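Local atomic coordinates of oxidoreductase (Bordetella pertussis, PDB entry 3Q2K), a protein that probably oxidises the 3'-hydroxyl of UDP-N-acetylglucosaminuronic acid with NAD, a step toward 2,3-diacetamido-2,3-dideoxy-D-mannuronic acid. Residues Lys150-Asn155 against Ala209-Asp214. Residues are numbered along the deposited sequence; the frame is centred on the assembly and turned at random.
Sequences KQNRRN and ASHYVD. With HP7 ((2S,3S,4R,5R,6R)-5-acetamido-6-[[[(2R,3S,4R,5R)-5-(2,4-dioxopyrimidin-1-yl)-3,4-dihydroxy-oxolan-2-yl]methoxy-hydroxy-phosphoryl]oxy-hydroxy-phosphoryl]oxy-3,4-dihydroxy-oxane-2-carboxylic acid), chain V.
Asp214 takes the side chain of Arg153 in a side-on, two-pronged salt bridge: NE of Arg153 lies 2.8 Å from OD2 of Asp214, while NH2 donates to OD1. Both bonds run nearly straight and use the syn lone pairs, with guanidinium and carboxylate only 14° from coplanar. The carboxylate reaches this edge because its CG stands anti to the backbone N (chi1 -177°). NH1 of Arg153 turns to Glu344, and Trp218 adds a cation-pi contact.

Lys150 lies across the same aspartate, its CG 3.3 Å from OD2 of Asp214. Bends at chi2 and chi4 carry the chain toward the start of helix 210-220, where NZ of Lys150 sits 3.8 Å from Ser210 O. NZ of Lys150 stays 5.0 Å from OD1 of Asp214, so it makes no ion pair, though its charge may help keep the carboxylate ionised.

His211 faces the substrate. NE2 of His211 meets O3' of the bound UDP-sugar at 2.6 Å, in the ring plane and almost linear, and the acetamido methyl C8' lies over one ring face, offset toward the rim. Elsewhere on the ring edge, ND1 of His211 is 2.6 Å from a water that also accepts from the backbone N of Asn152. The Asn152 side chain meets His211 at about a right angle, its amide plane 24° from the ring, with ND2 of Asn152 3.7 Å from CB of His211. Gln151 directs NE2 to the nicotinamide carboxamide of the cofactor.

The turn after Rossmann strand 146-148 thus meets a helix of the C-terminal alpha/beta domain where cofactor and sugar come together. A buried ion pair ties the segments on the side remote from the sugar, while the water-linked histidine probably helps to position the 3'-hydroxyl, consistent with oxidation at that carbon.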
loop_
_atom_site.group_PDB
_atom_site.type_symbol
_atom_site.label_atom_id
_atom_site.label_comp_id
_atom_site.label_asym_id
_atom_site.label_seq_id
_atom_site.Cartn_x
_atom_site.Cartn_y
_atom_site.Cartn_z
ATOM N N LYS C 150 23.260 24.619 17.784
ATOM C CA LYS C 150 23.747 23.328 17.339
ATOM C C LYS C 150 25.248 23.365 17.564
ATOM O O LYS C 150 26.005 23.491 16.600
ATOM C CB LYS C 150 23.425 23.087 15.861
ATOM C CG LYS C 150 22.721 21.774 15.605
ATOM C CD LYS C 150 21.249 21.987 15.875
ATOM C CE LYS C 150 20.476 20.731 15.481
ATOM N NZ LYS C 150 19.827 19.967 16.583
ATOM N N GLN C 151 25.679 23.205 18.812
ATOM C CA GLN C 151 27.063 23.554 19.108
ATOM C C GLN C 151 28.069 22.634 18.441
ATOM O O GLN C 151 29.177 23.087 18.152
ATOM C CB GLN C 151 27.368 23.796 20.592
ATOM C CG GLN C 151 27.374 22.554 21.482
ATOM C CD GLN C 151 25.989 22.241 22.005
ATOM O OE1 GLN C 151 24.983 22.546 21.357
ATOM N NE2 GLN C 151 25.928 21.683 23.209
ATOM N N ASN C 152 27.700 21.386 18.170
ATOM C CA ASN C 152 28.727 20.454 17.719
ATOM C C ASN C 152 29.222 20.896 16.352
ATOM O O ASN C 152 30.296 20.492 15.909
ATOM C CB ASN C 152 28.202 19.017 17.586
ATOM C CG ASN C 152 27.992 18.336 18.927
ATOM O OD1 ASN C 152 28.091 18.943 19.995
ATOM N ND2 ASN C 152 27.623 17.066 18.875
ATOM N N ARG C 153 28.450 21.760 15.701
ATOM C CA ARG C 153 28.904 22.214 14.392
ATOM C C ARG C 153 30.248 22.939 14.457
ATOM O O ARG C 153 31.002 23.015 13.482
ATOM C CB ARG C 153 27.829 23.066 13.714
ATOM C CG ARG C 153 26.675 22.288 13.128
ATOM C CD ARG C 153 25.752 23.249 12.393
ATOM N NE ARG C 153 24.537 22.608 11.897
ATOM C CZ ARG C 153 23.794 23.080 10.899
ATOM N NH1 ARG C 153 24.125 24.189 10.257
ATOM N NH2 ARG C 153 22.699 22.442 10.518
ATOM N N ARG C 154 30.571 23.474 15.628
ATOM C CA ARG C 154 31.785 24.263 15.751
ATOM C C ARG C 154 32.924 23.345 16.160
ATOM O O ARG C 154 34.068 23.783 16.180
ATOM C CB ARG C 154 31.628 25.364 16.801
ATOM C CG ARG C 154 30.484 26.335 16.568
ATOM C CD ARG C 154 30.549 27.018 15.207
ATOM N NE ARG C 154 31.866 27.566 14.903
ATOM C CZ ARG C 154 32.417 27.518 13.695
ATOM N NH1 ARG C 154 33.621 28.034 13.491
ATOM N NH2 ARG C 154 31.765 26.947 12.694
ATOM N N ASN C 155 32.607 22.110 16.527
ATOM C CA ASN C 155 33.662 21.164 16.865
ATOM C C ASN C 155 34.791 21.201 15.840
ATOM O O ASN C 155 34.570 21.025 14.645
ATOM C CB ASN C 155 33.109 19.743 16.846
ATOM C CG ASN C 155 32.391 19.407 18.130
ATOM O OD1 ASN C 155 32.136 20.301 18.932
ATOM N ND2 ASN C 155 32.041 18.136 18.315
ATOM N N ALA C 209 20.130 12.530 20.261
ATOM C CA ALA C 209 20.841 12.255 19.017
ATOM C C ALA C 209 20.538 13.289 17.934
ATOM O O ALA C 209 21.039 13.200 16.813
ATOM C CB ALA C 209 20.502 10.856 18.511
ATOM N N SER C 210 19.726 14.286 18.259
ATOM C CA SER C 210 19.444 15.328 17.270
ATOM C C SER C 210 20.679 16.067 16.741
ATOM O O SER C 210 20.708 16.406 15.561
ATOM C CB SER C 210 18.381 16.309 17.779
ATOM O OG SER C 210 18.835 16.961 18.951
ATOM N N HIS C 211 21.672 16.340 17.583
ATOM C CA HIS C 211 22.973 16.845 17.148
ATOM C C HIS C 211 23.536 15.915 16.089
ATOM O O HIS C 211 24.376 16.320 15.282
ATOM C CB HIS C 211 24.002 16.883 18.288
ATOM C CG HIS C 211 23.509 17.553 19.534
ATOM N ND1 HIS C 211 23.605 18.914 19.728
ATOM C CD2 HIS C 211 22.879 17.062 20.630
ATOM C CE1 HIS C 211 23.088 19.227 20.904
ATOM N NE2 HIS C 211 22.650 18.119 21.477
ATOM N N TYR C 212 23.152 14.645 16.171
ATOM C CA TYR C 212 23.728 13.662 15.263
ATOM C C TYR C 212 22.869 13.513 14.016
ATOM O O TYR C 212 23.397 13.382 12.917
ATOM C CB TYR C 212 23.967 12.326 15.968
ATOM C CG TYR C 212 25.017 12.553 17.024
ATOM C CD1 TYR C 212 26.341 12.211 16.795
ATOM C CD2 TYR C 212 24.687 13.190 18.214
ATOM C CE1 TYR C 212 27.295 12.475 17.753
ATOM C CE2 TYR C 212 25.646 13.478 19.165
ATOM C CZ TYR C 212 26.954 13.130 18.915
ATOM O OH TYR C 212 27.915 13.370 19.875
ATOM N N VAL C 213 21.552 13.570 14.173
ATOM C CA VAL C 213 20.685 13.658 13.009
ATOM C C VAL C 213 21.038 14.879 12.174
ATOM O O VAL C 213 21.063 14.747 10.954
ATOM C CB VAL C 213 19.207 13.634 13.420
ATOM C CG1 VAL C 213 18.295 13.866 12.231
ATOM C CG2 VAL C 213 18.941 12.276 14.007
ATOM N N ASP C 214 21.418 15.969 12.838
ATOM C CA ASP C 214 21.801 17.232 12.208
ATOM C C ASP C 214 22.978 17.046 11.259
ATOM O O ASP C 214 23.019 17.680 10.207
ATOM C CB ASP C 214 22.171 18.300 13.244
ATOM C CG ASP C 214 22.506 19.645 12.618
ATOM O OD1 ASP C 214 21.652 20.222 11.913
ATOM O OD2 ASP C 214 23.628 20.155 12.817
HETATM N N1 HP7 V . 24.477 10.224 31.764
HETATM C C2 HP7 V . 24.607 8.999 32.293
HETATM O O2 HP7 V . 23.813 8.457 33.089
HETATM N N3 HP7 V . 25.666 8.245 31.959
HETATM C C4 HP7 V . 26.581 8.727 31.092
HETATM O O4 HP7 V . 27.505 7.937 30.804
HETATM C C5 HP7 V . 26.462 9.997 30.530
HETATM C C6 HP7 V . 25.355 10.760 30.902
HETATM P PA HP7 V . 25.403 15.012 30.087
HETATM P PB HP7 V . 24.974 17.173 28.262
HETATM O "O'P" HP7 V . 20.509 14.125 28.037
HETATM O "O'Q" HP7 V . 19.398 15.889 28.439
HETATM C "C1'" HP7 V . 23.611 16.190 26.252
HETATM O O1A HP7 V . 26.636 14.382 29.478
HETATM O O1B HP7 V . 26.342 17.115 27.624
HETATM C C1C HP7 V . 23.303 11.000 32.160
HETATM C "C2'" HP7 V . 23.201 16.703 24.870
HETATM N "N2'" HP7 V . 24.097 17.685 24.274
HETATM O O2A HP7 V . 25.441 15.832 31.356
HETATM O O2B HP7 V . 24.575 18.207 29.283
HETATM C C2C HP7 V . 23.651 11.888 33.346
HETATM O O2C HP7 V . 22.481 11.963 34.161
HETATM C "C3'" HP7 V . 21.864 17.423 25.002
HETATM O "O3'" HP7 V . 21.349 17.970 23.774
HETATM O O3A HP7 V . 24.601 15.741 28.895
HETATM O O3B HP7 V . 23.913 17.334 27.052
HETATM C C3C HP7 V . 23.664 13.250 32.677
HETATM O O3C HP7 V . 23.360 14.216 33.680
HETATM C "C4'" HP7 V . 20.905 16.468 25.711
HETATM O "O4'" HP7 V . 19.664 17.174 25.822
HETATM C C4C HP7 V . 22.565 13.152 31.628
HETATM O O4C HP7 V . 22.881 11.865 31.102
HETATM C "C5'" HP7 V . 21.398 16.162 27.123
HETATM O "O5'" HP7 V . 22.612 15.439 26.958
HETATM C C5C HP7 V . 22.936 14.141 30.531
HETATM O O5C HP7 V . 24.311 13.848 30.282
HETATM C "C6'" HP7 V . 20.389 15.358 27.894
HETATM C "C7'" HP7 V . 25.171 17.322 23.580
HETATM O "O7'" HP7 V . 25.322 16.124 23.364
HETATM C "C8'" HP7 V . 26.154 18.344 23.081
HETATM O O HOH W 1 24.828 20.263 17.824
HETATM O O HOH W 2 27.116 15.559 21.803
#